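Local coordinates for protein large T antigen (Merkel cell polyomavirus, PDB 3QFQ) that binds the viral replication origin DNA through its origin-binding domain, probably as a step toward starting viral genome replication, at residues F38-T43 with L73-L78. Residues are numbered along the deposited sequence; the frame is centred on the assembly and turned at random.
Sequences FAIYTT and LLFITL
F38 and F75 face each other as a hydrogen-bonded pair of two antiparallel strands, 38-42 and 73-77. The bond from F38 N to F75 O is 3.0 Å and almost straight. The return bond, F75 N to F38 O, is 2.9 Å. I40 and L73 form the next such pair, but here the bonds are more bent. I40 N approaches L73 O from above the carbonyl plane, with an N-H...O angle of 140°. A39 and L74 lie between them as a non-hydrogen-bonded pair, and their CB atoms touch at 3.7 Å.

The tight part is built by F38, F75 and I40 on one face. F75 holds its CG between its backbone N and carbonyl carbon (chi1 61°), which swings the ring over the neighbouring strand. F38 CB sits over one face of this ring, 4.2 Å from its centroid, in a CH-pi contact. The two rings meet obliquely, their planes at 43°. I40 CD1 reaches the edge of the F75 ring, 4.1 Å from CE2. On the other face A39 offers only a methyl and the end of L74 leads away, so side-chain contact there is nearly limited to the two CB atoms. This looser side is buried too. T77 OG1 lies at the F38 ring edge, 4.2 Å from CE2, and is hydrogen-bonded to S79 O.

The pair forms the core of the central antiparallel sheet of the origin-binding domain. Strand 100-103 bonds to the other edge of 38-42, and strand 59-64 to that of 73-77. Helix 83-90 covers the aromatic face through I86 and C90, while M107 and M110 of helix 107-113 pack on L74.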
loop_
_atom_site.group_PDB
_atom_site.type_symbol
_atom_site.label_atom_id
_atom_site.label_comp_id
_atom_site.label_asym_id
_atom_site.label_seq_id
_atom_site.Cartn_x
_atom_site.Cartn_y
_atom_site.Cartn_z
ATOM N N PHE B 38 31.877 -4.316 3.451
ATOM C CA PHE B 38 31.257 -4.689 4.718
ATOM C C PHE B 38 31.710 -6.067 5.194
ATOM O O PHE B 38 32.199 -6.880 4.414
ATOM C CB PHE B 38 29.729 -4.655 4.601
ATOM C CG PHE B 38 29.193 -3.389 3.992
ATOM C CD1 PHE B 38 29.067 -2.238 4.752
ATOM C CD2 PHE B 38 28.807 -3.354 2.660
ATOM C CE1 PHE B 38 28.572 -1.072 4.193
ATOM C CE2 PHE B 38 28.312 -2.195 2.096
ATOM C CZ PHE B 38 28.194 -1.052 2.865
ATOM N N ALA B 39 31.545 -6.316 6.489
ATOM C CA ALA B 39 31.834 -7.620 7.080
ATOM C C ALA B 39 30.858 -7.898 8.223
ATOM O O ALA B 39 30.441 -6.976 8.929
ATOM C CB ALA B 39 33.272 -7.678 7.572
ATOM N N ILE B 40 30.490 -9.165 8.399
ATOM C CA ILE B 40 29.490 -9.537 9.399
ATOM C C ILE B 40 29.937 -10.735 10.239
ATOM O O ILE B 40 30.829 -11.485 9.842
ATOM C CB ILE B 40 28.123 -9.827 8.744
ATOM C CG1 ILE B 40 27.772 -8.721 7.746
ATOM C CG2 ILE B 40 27.028 -9.958 9.797
ATOM C CD1 ILE B 40 26.414 -8.875 7.118
ATOM N N TYR B 41 29.309 -10.908 11.399
ATOM C CA TYR B 41 29.732 -11.919 12.360
ATOM C C TYR B 41 28.531 -12.613 13.000
ATOM O O TYR B 41 27.935 -12.097 13.946
ATOM C CB TYR B 41 30.603 -11.262 13.436
ATOM C CG TYR B 41 31.228 -12.214 14.434
ATOM C CD1 TYR B 41 31.072 -13.591 14.316
ATOM C CD2 TYR B 41 31.974 -11.731 15.502
ATOM C CE1 TYR B 41 31.646 -14.456 15.232
ATOM C CE2 TYR B 41 32.548 -12.587 16.420
ATOM C CZ TYR B 41 32.382 -13.947 16.282
ATOM O OH TYR B 41 32.955 -14.800 17.199
ATOM N N THR B 42 28.183 -13.787 12.477
ATOM C CA THR B 42 27.083 -14.576 13.022
ATOM C C THR B 42 27.469 -16.049 13.121
ATOM O O THR B 42 28.641 -16.402 12.990
ATOM C CB THR B 42 25.808 -14.450 12.163
ATOM O OG1 THR B 42 25.995 -15.138 10.919
ATOM C CG2 THR B 42 25.484 -12.991 11.891
ATOM N N THR B 43 26.480 -16.904 13.354
ATOM C CA THR B 43 26.710 -18.343 13.371
ATOM C C THR B 43 26.873 -18.872 11.952
ATOM O O THR B 43 26.272 -18.349 11.016
ATOM C CB THR B 43 25.554 -19.092 14.049
ATOM O OG1 THR B 43 25.713 -20.501 13.844
ATOM C CG2 THR B 43 24.222 -18.654 13.460
ATOM N N LEU B 73 31.555 -13.213 7.521
ATOM C CA LEU B 73 31.367 -13.142 6.078
ATOM C C LEU B 73 31.496 -11.702 5.588
ATOM O O LEU B 73 30.644 -10.861 5.874
ATOM C CB LEU B 73 30.007 -13.724 5.682
ATOM C CG LEU B 73 29.664 -13.813 4.191
ATOM C CD1 LEU B 73 28.568 -14.840 3.951
ATOM C CD2 LEU B 73 29.265 -12.459 3.618
ATOM N N LEU B 74 32.565 -11.422 4.850
ATOM C CA LEU B 74 32.763 -10.092 4.284
ATOM C C LEU B 74 32.437 -10.065 2.794
ATOM O O LEU B 74 32.447 -11.098 2.124
ATOM C CB LEU B 74 34.189 -9.591 4.544
ATOM C CG LEU B 74 35.367 -10.525 4.251
ATOM C CD1 LEU B 74 35.408 -10.930 2.790
ATOM C CD2 LEU B 74 36.681 -9.867 4.656
ATOM N N PHE B 75 32.138 -8.876 2.282
ATOM C CA PHE B 75 31.765 -8.717 0.884
ATOM C C PHE B 75 31.877 -7.264 0.441
ATOM O O PHE B 75 32.040 -6.361 1.260
ATOM C CB PHE B 75 30.342 -9.228 0.645
ATOM C CG PHE B 75 29.293 -8.493 1.429
ATOM C CD1 PHE B 75 28.604 -7.432 0.868
ATOM C CD2 PHE B 75 28.996 -8.864 2.730
ATOM C CE1 PHE B 75 27.634 -6.754 1.590
ATOM C CE2 PHE B 75 28.031 -8.192 3.455
ATOM C CZ PHE B 75 27.349 -7.136 2.884
ATOM N N ILE B 76 31.789 -7.047 -0.864
ATOM C CA ILE B 76 31.866 -5.705 -1.414
ATOM C C ILE B 76 30.861 -5.529 -2.538
ATOM O O ILE B 76 30.719 -6.391 -3.403
ATOM C CB ILE B 76 33.278 -5.383 -1.933
ATOM C CG1 ILE B 76 33.334 -3.948 -2.463
ATOM C CG2 ILE B 76 33.692 -6.372 -3.008
ATOM C CD1 ILE B 76 34.690 -3.548 -2.993
ATOM N N THR B 77 30.158 -4.406 -2.510
ATOM C CA THR B 77 29.159 -4.106 -3.522
ATOM C C THR B 77 29.677 -3.087 -4.526
ATOM O O THR B 77 30.718 -2.460 -4.313
ATOM C CB THR B 77 27.873 -3.565 -2.879
ATOM O OG1 THR B 77 28.184 -2.400 -2.106
ATOM C CG2 THR B 77 27.257 -4.613 -1.974
ATOM N N LEU B 78 28.941 -2.929 -5.619
ATOM C CA LEU B 78 29.278 -1.939 -6.631
ATOM C C LEU B 78 28.791 -0.560 -6.195
ATOM O O LEU B 78 29.524 0.427 -6.277
ATOM C CB LEU B 78 28.673 -2.324 -7.984
ATOM C CG LEU B 78 29.342 -3.463 -8.765
ATOM C CD1 LEU B 78 30.816 -3.163 -9.004
ATOM C CD2 LEU B 78 29.173 -4.811 -8.074
#